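Eukaryotic initiation factor 4F subunit P150 (Saccharomyces cerevisiae, PDB 2VSO) acts as the scaffold subunit of the cap-binding eIF4F complex in translation initiation, with its middle domain, the eIF4A-binding MIF4G module, forming the chain described here. Local coordinates at residues Phe198-Leu201 / Met202-Thr206; Lys261-Ser264 / Arg265-Phe268; Phe83-Ala86 / Cys87-His91; Val130-Cys133 / His134-Asp138. All blocks are in the same frame, centred on the assembly; numbering follows the deposited sequence.

Interaction 1. Residues Phe198-Leu201 / Met202-Thr206; sequences FRRL and MKDLT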
loop_
_atom_site.group_PDB
_atom_site.type_symbol
_atom_site.label_atom_id
_atom_site.label_comp_id
_atom_site.label_asym_id
_atom_site.label_seq_id
_atom_site.Cartn_x
_atom_site.Cartn_y
_atom_site.Cartn_z
ATOM N N PHE C 198 15.675 -5.778 -21.323
ATOM C CA PHE C 198 15.541 -7.226 -21.185
ATOM C C PHE C 198 16.905 -7.901 -21.135
ATOM O O PHE C 198 17.101 -8.876 -20.420
ATOM C CB PHE C 198 14.708 -7.808 -22.330
ATOM C CG PHE C 198 13.215 -7.612 -22.165
ATOM C CD1 PHE C 198 12.488 -6.895 -23.100
ATOM C CD2 PHE C 198 12.540 -8.157 -21.078
ATOM C CE1 PHE C 198 11.127 -6.718 -22.954
ATOM C CE2 PHE C 198 11.168 -7.983 -20.922
ATOM C CZ PHE C 198 10.462 -7.268 -21.864
ATOM N N ARG C 199 17.847 -7.363 -21.900
ATOM C CA ARG C 199 19.214 -7.855 -21.934
ATOM C C ARG C 199 19.838 -7.821 -20.538
ATOM O O ARG C 199 20.506 -8.759 -20.119
ATOM C CB ARG C 199 20.022 -6.988 -22.892
ATOM C CG ARG C 199 21.211 -7.657 -23.558
ATOM C CD ARG C 199 21.889 -6.664 -24.514
ATOM N NE ARG C 199 23.140 -7.171 -25.069
ATOM C CZ ARG C 199 23.221 -7.895 -26.180
ATOM N NH1 ARG C 199 22.121 -8.202 -26.854
ATOM N NH2 ARG C 199 24.401 -8.314 -26.616
ATOM N N ARG C 200 19.602 -6.732 -19.819
ATOM C CA ARG C 200 20.142 -6.549 -18.477
ATOM C C ARG C 200 19.469 -7.459 -17.468
ATOM O O ARG C 200 20.133 -8.008 -16.589
ATOM C CB ARG C 200 19.984 -5.087 -18.046
ATOM C CG ARG C 200 20.287 -4.810 -16.583
ATOM C CD ARG C 200 21.756 -5.007 -16.240
ATOM N NE ARG C 200 21.966 -5.059 -14.792
ATOM C CZ ARG C 200 23.108 -5.417 -14.211
ATOM N NH1 ARG C 200 24.157 -5.760 -14.948
ATOM N NH2 ARG C 200 23.198 -5.436 -12.889
ATOM N N LEU C 201 18.148 -7.601 -17.601
ATOM C CA LEU C 201 17.332 -8.425 -16.698
ATOM C C LEU C 201 17.608 -9.908 -16.887
ATOM O O LEU C 201 17.693 -10.651 -15.918
ATOM C CB LEU C 201 15.841 -8.143 -16.893
ATOM C CG LEU C 201 15.363 -6.749 -16.499
ATOM C CD1 LEU C 201 14.003 -6.494 -17.079
ATOM C CD2 LEU C 201 15.377 -6.538 -14.987
ATOM N N MET C 202 17.745 -10.335 -18.138
ATOM C CA MET C 202 18.095 -11.715 -18.432
ATOM C C MET C 202 19.440 -12.089 -17.816
ATOM O O MET C 202 19.658 -13.224 -17.413
ATOM C CB MET C 202 18.126 -11.960 -19.937
ATOM C CG MET C 202 16.782 -11.811 -20.630
ATOM S SD MET C 202 16.862 -12.282 -22.367
ATOM C CE MET C 202 17.972 -11.013 -22.976
ATOM N N LYS C 203 20.338 -11.123 -17.737
ATOM C CA LYS C 203 21.651 -11.357 -17.159
ATOM C C LYS C 203 21.510 -11.742 -15.682
ATOM O O LYS C 203 22.157 -12.670 -15.215
ATOM C CB LYS C 203 22.523 -10.107 -17.323
ATOM C CG LYS C 203 24.008 -10.375 -17.570
ATOM C CD LYS C 203 24.799 -10.488 -16.273
ATOM C CE LYS C 203 26.273 -10.745 -16.549
ATOM N NZ LYS C 203 27.005 -11.138 -15.314
ATOM N N ASP C 204 20.648 -11.033 -14.958
ATOM C CA ASP C 204 20.439 -11.290 -13.539
ATOM C C ASP C 204 19.538 -12.509 -13.316
ATOM O O ASP C 204 19.524 -13.106 -12.235
ATOM C CB ASP C 204 19.848 -10.056 -12.847
ATOM C CG ASP C 204 20.835 -8.897 -12.767
ATOM O OD1 ASP C 204 21.844 -8.921 -13.501
ATOM O OD2 ASP C 204 20.601 -7.960 -11.974
ATOM N N LEU C 205 18.793 -12.876 -14.351
ATOM C CA LEU C 205 17.898 -14.017 -14.288
ATOM C C LEU C 205 18.645 -15.350 -14.334
ATOM O O LEU C 205 18.127 -16.375 -13.881
ATOM C CB LEU C 205 16.882 -13.944 -15.422
ATOM C CG LEU C 205 15.457 -13.536 -15.055
ATOM C CD1 LEU C 205 15.411 -12.718 -13.780
ATOM C CD2 LEU C 205 14.836 -12.802 -16.231
ATOM N N THR C 206 19.855 -15.342 -14.878
ATOM C CA THR C 206 20.639 -16.569 -14.951
ATOM C C THR C 206 21.617 -16.730 -13.785
ATOM O O THR C 206 22.101 -17.830 -13.541
ATOM C CB THR C 206 21.365 -16.708 -16.294
ATOM O OG1 THR C 206 21.945 -15.451 -16.656
ATOM C CG2 THR C 206 20.386 -17.117 -17.374
#

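Interaction 2. Residues Lys261-Ser264 / Arg265-Phe268; sequences KISS and RIKF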
loop_
_atom_site.group_PDB
_atom_site.type_symbol
_atom_site.label_atom_id
_atom_site.label_comp_id
_atom_site.label_asym_id
_atom_site.label_seq_id
_atom_site.Cartn_x
_atom_site.Cartn_y
_atom_site.Cartn_z
ATOM N N LYS C 261 14.520 -22.178 -6.006
ATOM C CA LYS C 261 13.643 -22.220 -4.844
ATOM C C LYS C 261 13.091 -20.826 -4.559
ATOM O O LYS C 261 13.765 -19.987 -3.964
ATOM C CB LYS C 261 14.378 -22.779 -3.618
ATOM C CG LYS C 261 13.455 -23.131 -2.458
ATOM C CD LYS C 261 14.145 -24.007 -1.422
ATOM C CE LYS C 261 14.404 -25.412 -1.952
ATOM N NZ LYS C 261 14.808 -26.346 -0.861
ATOM N N ILE C 262 11.857 -20.596 -4.999
ATOM C CA ILE C 262 11.212 -19.293 -4.895
ATOM C C ILE C 262 9.859 -19.391 -4.179
ATOM O O ILE C 262 9.209 -20.432 -4.179
ATOM C CB ILE C 262 10.998 -18.658 -6.300
ATOM C CG1 ILE C 262 10.317 -19.661 -7.228
ATOM C CG2 ILE C 262 12.323 -18.219 -6.902
ATOM C CD1 ILE C 262 10.069 -19.158 -8.600
ATOM N N SER C 263 9.439 -18.289 -3.574
ATOM C CA SER C 263 8.157 -18.218 -2.907
ATOM C C SER C 263 7.058 -18.644 -3.865
ATOM O O SER C 263 7.152 -18.425 -5.063
ATOM C CB SER C 263 7.901 -16.797 -2.399
ATOM O OG SER C 263 7.330 -15.987 -3.407
ATOM N N SER C 264 6.020 -19.267 -3.326
ATOM C CA SER C 264 4.888 -19.696 -4.126
ATOM C C SER C 264 4.316 -18.519 -4.890
ATOM O O SER C 264 3.878 -18.668 -6.020
ATOM C CB SER C 264 3.796 -20.304 -3.233
ATOM O OG SER C 264 4.155 -21.597 -2.790
ATOM N N ARG C 265 4.302 -17.354 -4.250
ATOM C CA ARG C 265 3.689 -16.159 -4.816
ATOM C C ARG C 265 4.329 -15.821 -6.161
ATOM O O ARG C 265 3.624 -15.547 -7.133
ATOM C CB ARG C 265 3.841 -14.988 -3.842
ATOM C CG ARG C 265 2.921 -13.819 -4.093
ATOM C CD ARG C 265 3.152 -12.735 -3.059
ATOM N NE ARG C 265 4.445 -12.097 -3.254
ATOM C CZ ARG C 265 4.647 -11.062 -4.063
ATOM N NH1 ARG C 265 3.630 -10.536 -4.742
ATOM N NH2 ARG C 265 5.868 -10.558 -4.184
ATOM N N ILE C 266 5.665 -15.853 -6.202
ATOM C CA ILE C 266 6.427 -15.545 -7.410
ATOM C C ILE C 266 6.314 -16.666 -8.432
ATOM O O ILE C 266 6.269 -16.416 -9.635
ATOM C CB ILE C 266 7.932 -15.293 -7.121
ATOM C CG1 ILE C 266 8.119 -14.380 -5.917
ATOM C CG2 ILE C 266 8.588 -14.644 -8.309
ATOM C CD1 ILE C 266 7.874 -12.932 -6.221
ATOM N N LYS C 267 6.285 -17.904 -7.951
ATOM C CA LYS C 267 6.142 -19.066 -8.820
ATOM C C LYS C 267 4.808 -19.010 -9.540
ATOM O O LYS C 267 4.690 -19.472 -10.666
ATOM C CB LYS C 267 6.241 -20.369 -8.036
ATOM C CG LYS C 267 6.270 -21.601 -8.932
ATOM C CD LYS C 267 6.039 -22.884 -8.153
ATOM C CE LYS C 267 4.640 -22.916 -7.552
ATOM N NZ LYS C 267 4.483 -24.000 -6.539
ATOM N N PHE C 268 3.806 -18.434 -8.880
ATOM C CA PHE C 268 2.494 -18.278 -9.483
ATOM C C PHE C 268 2.513 -17.194 -10.543
ATOM O O PHE C 268 1.836 -17.314 -11.550
ATOM C CB PHE C 268 1.407 -17.967 -8.435
ATOM C CG PHE C 268 0.993 -19.158 -7.608
ATOM C CD1 PHE C 268 0.595 -18.995 -6.292
ATOM C CD2 PHE C 268 1.018 -20.434 -8.143
ATOM C CE1 PHE C 268 0.227 -20.084 -5.534
ATOM C CE2 PHE C 268 0.656 -21.525 -7.380
ATOM C CZ PHE C 268 0.257 -21.347 -6.077
#

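Interaction 3. Residues Phe83-Ala86 / Cys87-His91; sequences FLKA and CDEPH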
loop_
_atom_site.group_PDB
_atom_site.type_symbol
_atom_site.label_atom_id
_atom_site.label_comp_id
_atom_site.label_asym_id
_atom_site.label_seq_id
_atom_site.Cartn_x
_atom_site.Cartn_y
_atom_site.Cartn_z
ATOM N N PHE C 83 12.875 11.809 -14.732
ATOM C CA PHE C 83 13.431 10.465 -14.582
ATOM C C PHE C 83 13.813 10.162 -13.143
ATOM O O PHE C 83 13.524 9.081 -12.630
ATOM C CB PHE C 83 14.638 10.247 -15.486
ATOM C CG PHE C 83 14.292 9.725 -16.844
ATOM C CD1 PHE C 83 14.704 8.463 -17.241
ATOM C CD2 PHE C 83 13.556 10.492 -17.733
ATOM C CE1 PHE C 83 14.400 7.982 -18.508
ATOM C CE2 PHE C 83 13.236 10.005 -18.993
ATOM C CZ PHE C 83 13.655 8.748 -19.377
ATOM N N LEU C 84 14.470 11.110 -12.489
ATOM C CA LEU C 84 14.836 10.918 -11.091
ATOM C C LEU C 84 13.576 10.689 -10.239
ATOM O O LEU C 84 13.558 9.813 -9.378
ATOM C CB LEU C 84 15.664 12.103 -10.584
ATOM C CG LEU C 84 17.016 12.304 -11.288
ATOM C CD1 LEU C 84 17.696 13.573 -10.827
ATOM C CD2 LEU C 84 17.936 11.127 -11.075
ATOM N N LYS C 85 12.525 11.464 -10.497
ATOM C CA LYS C 85 11.243 11.290 -9.822
ATOM C C LYS C 85 10.632 9.936 -10.149
ATOM O O LYS C 85 10.226 9.205 -9.256
ATOM C CB LYS C 85 10.249 12.384 -10.221
ATOM C CG LYS C 85 9.773 13.273 -9.064
ATOM C CD LYS C 85 8.870 12.501 -8.120
ATOM C CE LYS C 85 8.902 13.046 -6.709
ATOM N NZ LYS C 85 7.851 14.061 -6.449
ATOM N N ALA C 86 10.569 9.610 -11.433
ATOM C CA ALA C 86 9.934 8.374 -11.868
ATOM C C ALA C 86 10.601 7.143 -11.258
ATOM O O ALA C 86 9.926 6.190 -10.876
ATOM C CB ALA C 86 9.920 8.288 -13.400
ATOM N N CYS C 87 11.927 7.182 -11.177
ATOM C CA CYS C 87 12.732 6.073 -10.666
ATOM C C CYS C 87 12.588 5.853 -9.156
ATOM O O CYS C 87 12.869 4.759 -8.669
ATOM C CB CYS C 87 14.210 6.310 -11.010
ATOM S SG CYS C 87 14.561 6.271 -12.788
ATOM N N ASP C 88 12.167 6.884 -8.419
ATOM C CA ASP C 88 12.009 6.788 -6.960
ATOM C C ASP C 88 10.552 6.616 -6.521
ATOM O O ASP C 88 10.269 6.329 -5.355
ATOM C CB ASP C 88 12.571 8.036 -6.274
ATOM C CG ASP C 88 14.072 8.112 -6.343
ATOM O OD1 ASP C 88 14.598 9.208 -6.616
ATOM O OD2 ASP C 88 14.730 7.074 -6.128
ATOM N N GLU C 89 9.633 6.829 -7.453
ATOM C CA GLU C 89 8.210 6.780 -7.166
ATOM C C GLU C 89 7.514 5.904 -8.197
ATOM O O GLU C 89 6.603 6.355 -8.882
ATOM C CB GLU C 89 7.606 8.196 -7.103
ATOM C CG GLU C 89 8.234 9.040 -5.999
ATOM C CD GLU C 89 7.527 10.385 -5.733
ATOM O OE1 GLU C 89 7.919 11.087 -4.763
ATOM O OE2 GLU C 89 6.593 10.747 -6.479
ATOM N N PRO C 90 7.943 4.632 -8.278
ATOM C CA PRO C 90 7.488 3.613 -9.228
ATOM C C PRO C 90 5.981 3.539 -9.308
ATOM O O PRO C 90 5.439 3.285 -10.381
ATOM C CB PRO C 90 8.018 2.314 -8.620
ATOM C CG PRO C 90 9.193 2.722 -7.838
ATOM C CD PRO C 90 8.851 4.057 -7.270
ATOM N N HIS C 91 5.315 3.742 -8.177
ATOM C CA HIS C 91 3.865 3.665 -8.136
ATOM C C HIS C 91 3.240 4.658 -9.108
ATOM O O HIS C 91 2.110 4.473 -9.555
ATOM C CB HIS C 91 3.341 3.901 -6.713
ATOM C CG HIS C 91 1.867 3.690 -6.572
ATOM N ND1 HIS C 91 1.296 2.433 -6.507
ATOM C CD2 HIS C 91 0.839 4.568 -6.495
ATOM C CE1 HIS C 91 -0.013 2.549 -6.392
ATOM N NE2 HIS C 91 -0.318 3.837 -6.385
#

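Interaction 4. Residues Val130-Cys133 / His134-Asp138; sequences VARC and HAEFD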
loop_
_atom_site.group_PDB
_atom_site.type_symbol
_atom_site.label_atom_id
_atom_site.label_comp_id
_atom_site.label_asym_id
_atom_site.label_seq_id
_atom_site.Cartn_x
_atom_site.Cartn_y
_atom_site.Cartn_z
ATOM N N VAL C 130 15.564 9.177 -24.831
ATOM C CA VAL C 130 16.510 8.087 -25.048
ATOM C C VAL C 130 17.861 8.369 -24.389
ATOM O O VAL C 130 18.352 7.561 -23.602
ATOM C CB VAL C 130 16.737 7.808 -26.549
ATOM C CG1 VAL C 130 17.264 6.396 -26.745
ATOM C CG2 VAL C 130 15.446 8.008 -27.327
ATOM N N ALA C 131 18.445 9.521 -24.707
ATOM C CA ALA C 131 19.770 9.899 -24.204
ATOM C C ALA C 131 19.822 9.822 -22.692
ATOM O O ALA C 131 20.842 9.450 -22.110
ATOM C CB ALA C 131 20.160 11.326 -24.681
ATOM N N ARG C 132 18.712 10.179 -22.060
ATOM C CA ARG C 132 18.629 10.137 -20.608
ATOM C C ARG C 132 18.407 8.733 -20.027
ATOM O O ARG C 132 18.763 8.502 -18.872
ATOM C CB ARG C 132 17.568 11.120 -20.105
ATOM C CG ARG C 132 17.305 11.051 -18.628
ATOM C CD ARG C 132 18.551 11.327 -17.846
ATOM N NE ARG C 132 19.067 12.662 -18.109
ATOM C CZ ARG C 132 20.281 13.061 -17.753
ATOM N NH1 ARG C 132 21.088 12.219 -17.126
ATOM N NH2 ARG C 132 20.692 14.292 -18.028
ATOM N N CYS C 133 17.843 7.794 -20.792
ATOM C CA CYS C 133 17.699 6.430 -20.235
ATOM C C CYS C 133 19.068 5.800 -20.272
ATOM O O CYS C 133 19.481 5.132 -19.330
ATOM C CB CYS C 133 16.717 5.521 -21.004
ATOM S SG CYS C 133 15.064 6.161 -21.275
ATOM N N HIS C 134 19.759 6.023 -21.385
ATOM C CA HIS C 134 21.120 5.537 -21.582
ATOM C C HIS C 134 22.029 6.027 -20.477
ATOM O O HIS C 134 22.810 5.266 -19.912
ATOM C CB HIS C 134 21.658 6.011 -22.919
ATOM C CG HIS C 134 21.237 5.164 -24.081
ATOM N ND1 HIS C 134 21.441 3.799 -24.118
ATOM C CD2 HIS C 134 20.654 5.487 -25.254
ATOM C CE1 HIS C 134 20.986 3.321 -25.262
ATOM N NE2 HIS C 134 20.508 4.327 -25.974
ATOM N N ALA C 135 21.918 7.304 -20.157
ATOM C CA ALA C 135 22.709 7.853 -19.066
ATOM C C ALA C 135 22.382 7.143 -17.757
ATOM O O ALA C 135 23.267 6.600 -17.095
ATOM C CB ALA C 135 22.488 9.357 -18.939
ATOM N N GLU C 136 21.105 7.139 -17.390
ATOM C CA GLU C 136 20.695 6.538 -16.130
ATOM C C GLU C 136 20.939 5.027 -16.138
ATOM O O GLU C 136 21.274 4.440 -15.112
ATOM C CB GLU C 136 19.229 6.870 -15.819
ATOM C CG GLU C 136 18.884 8.366 -15.913
ATOM C CD GLU C 136 19.635 9.231 -14.902
ATOM O OE1 GLU C 136 20.524 8.711 -14.206
ATOM O OE2 GLU C 136 19.333 10.438 -14.799
ATOM N N PHE C 137 20.795 4.406 -17.300
ATOM C CA PHE C 137 20.986 2.967 -17.417
ATOM C C PHE C 137 22.444 2.609 -17.192
ATOM O O PHE C 137 22.760 1.709 -16.418
ATOM C CB PHE C 137 20.524 2.467 -18.795
ATOM C CG PHE C 137 20.279 0.978 -18.860
ATOM C CD1 PHE C 137 19.125 0.418 -18.300
ATOM C CD2 PHE C 137 21.193 0.136 -19.481
ATOM C CE1 PHE C 137 18.886 -0.957 -18.360
ATOM C CE2 PHE C 137 20.967 -1.234 -19.545
ATOM C CZ PHE C 137 19.808 -1.783 -18.985
ATOM N N ASP C 138 23.332 3.330 -17.869
ATOM C CA ASP C 138 24.764 3.029 -17.830
ATOM C C ASP C 138 25.349 3.010 -16.415
ATOM O O ASP C 138 26.214 2.188 -16.113
ATOM C CB ASP C 138 25.545 3.993 -18.728
ATOM C CG ASP C 138 25.226 3.807 -20.211
ATOM O OD1 ASP C 138 24.268 3.075 -20.547
ATOM O OD2 ASP C 138 25.941 4.408 -21.044
#

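Interaction 1. Residues Phe198-Leu201 / Met202-Thr206
Met202 N donates to Phe198 O at 2.8 Å in a nearly straight bond, and Leu205 N donates to Leu201 O at 2.9 Å. These i to i+4 bonds are the firmer ones in this part of helix 191-206. Between them the backbone is slacker: Lys203 N makes weak bonds to Arg199 O and Arg200 O, and the bond from Asp204 N to Arg200 O is weak as well. A charge pair spans the same turn. Arg200 NH2 stands 3.7 Å from Asp204 OD2, a long salt bridge in which no N-H points at the carboxylate. Asp204 OD1 instead sits 3.7 Å above the guanidinium plane of Arg200, over its centre, and the two flat groups are turned 72° apart. Arg200 places CG anti to the backbone N (chi1 170°), and the chain then bends at chi2 (67°), which brings its head back over Asp204. Outside the turn, Arg200 also has a cation-pi partner in Trp141.

Met202, bent at chi3, folds its methyl CE back to within 3.5 Å of Arg199 CA, and Leu205 CD2 passes the backbone carbonyl of Leu201, 3.6 Å from its O. The apolar packing lies outward, Met202 on Leu245 and Leu205 on Leu249 and Ile252 of helix 242-257. Phe198 meets the ring of Phe228, so this turn belongs to the helix-on-helix packing of the HEAT-like MIF4G fold. Because the ion pair rests on charge alone, Asp204 is likely to offset the charge of Arg200 without fixing the rotation of its guanidinium.

Interaction 2. Residues Lys261-Ser264 / Arg265-Phe268
Ser263 turns its hydroxyl back onto Ile266, OG accepting from Ile266 N at 3.3 Å with an N-H...O angle of 163°, and so forms the N-cap of helix 264-278. The side chain reaches that amide because OG lies between the backbone N and the carbonyl carbon (chi1 86°). The first i to i+4 bond runs from Lys267 N to Ser263 O at 3.1 Å. The backbone N of Ser263 is itself held by Glu211, so a neighbouring helix fixes the capping residue.

Ile262 and Lys267 flank the cap in the positions that a hydrophobic staple uses, although Lys267 offers only the aliphatic root of its chain: Ile262 CD1 comes 4.1 Å from Lys267 CB. Ile266 leans on Leu214 of helix 211-228. Arg265 runs away from the turn, and its NH2 is bound in a salt bridge to Glu215 of that same helix.

A second protein, presumably eIF4A, also packs here, with aromatic side chains on Ser264, Arg265 and Phe268 and a basic one in cation-pi contact with Phe268. The cap thus starts a helix that takes part in the protein interface. The Phe268 ring stands with one face over the carbonyl of Ser264, whose O lies 3.3 Å from CG of the ring, while Phe268 N donates to that same oxygen at 2.9 Å.

Interaction 3. Residues Phe83-Ala86 / Cys87-His91
Lys85 O takes the N-H of Asp88 at 3.1 Å, with the donor 63° out of the carbonyl plane, and more weakly that of Glu89, as helix 73-88 runs out in weakly bonded turns before Pro90. On the side-chain level the turn is bridged by Lys85 and Glu89, whose chains cross with NZ of Lys85 3.4 Å from OE1 of Glu89. Lys85 bends at chi2 and again at chi4, whereas Glu89 stays extended beyond CG and delivers its carboxylate beside the lysine tip. Both ends have further partners: Asn45 accepts from Lys85 NZ, and Glu89 OE2 is held by Tyr96 and by a basic side chain of the neighbouring protein. A glutamine in place of Glu89 would probably leave both Lys85 and that basic group of the neighbouring protein without their negative mate.

In the stacked helices of the MIF4G domain, which have the HEAT-type alpha-alpha architecture, this C-terminal end of a helix thus lies at the interface with the partner protein. Asp88 turns another way: OD2 forms salt bridges with Arg171 and Arg172 of helix 163-185, which tie the carboxylate to that helix. On the buried side Cys87 packs on Leu176, and Phe83 presents its ring edge-to-face with Phe179.

Interaction 4. Residues Val130-Cys133 / His134-Asp138
The imidazole of His134 lies alongside Val130, the two side chains pointing the same way, with Val130 CG1 3.8 Å from CD2 of the imidazole. On another side of helix 122-139, one of the stacked helices of the HEAT-like MIF4G fold, the guanidinium of Arg132 crosses Glu136 at a slant: NH1 of Arg132 is 3.4 Å from OE2 of Glu136 in a salt bridge, and the guanidinium and carboxylate planes are 38° apart. Bends at chi2 (59°) and chi3 fold the arginine chain back along the helix, so that its CD also passes 3.3 Å from Glu136 OE2 and NH1 lies 3.7 Å from Ala135 CB. Glu136 bends at chi2 to meet it, and its other oxygen, OE1, is bound by Lys139, so the carboxylate is shared between two positive groups of the same helix.

Replacing Arg132 by an alanine would probably leave Glu136 OE2 without its charge mate and uncover the methyl of Ala135. The remaining flanks face other helices: His134 touches Met193 and Glu196 of helix 191-206, Cys133 rests on Ile180, and Phe137 reaches Leu176. The backbone keeps its i to i+4 bonds, Ala135 N donating to Ala131 O at 3.1 Å. The carbonyl oxygen Val130 O takes two donors, Cys133 N at 2.9 Å and, in an almost perfectly straight line, His134 N at 3.0 Å.

In the fold
From the N terminus the order is interaction 3, interaction 4, interaction 1, interaction 2; each is a single continuous turn, so none closes a long loop and none nests in or crosses another. Interaction 3 ends helix 73-88, interaction 4 lies within helix 122-139, interaction 1 in the last turns of helix 191-206, and interaction 2 caps helix 264-278 after the loop following helix 242-257. Interactions 3 and 4 touch directly, Phe83 meeting Cys133 and Arg132, while Phe137 of interaction 4 packs on Arg200 of interaction 1. Three helices are thereby tied in sequence. Interactions 1 and 2, with centres about 18 Å apart, do not touch, but helix 211-228 packs against both.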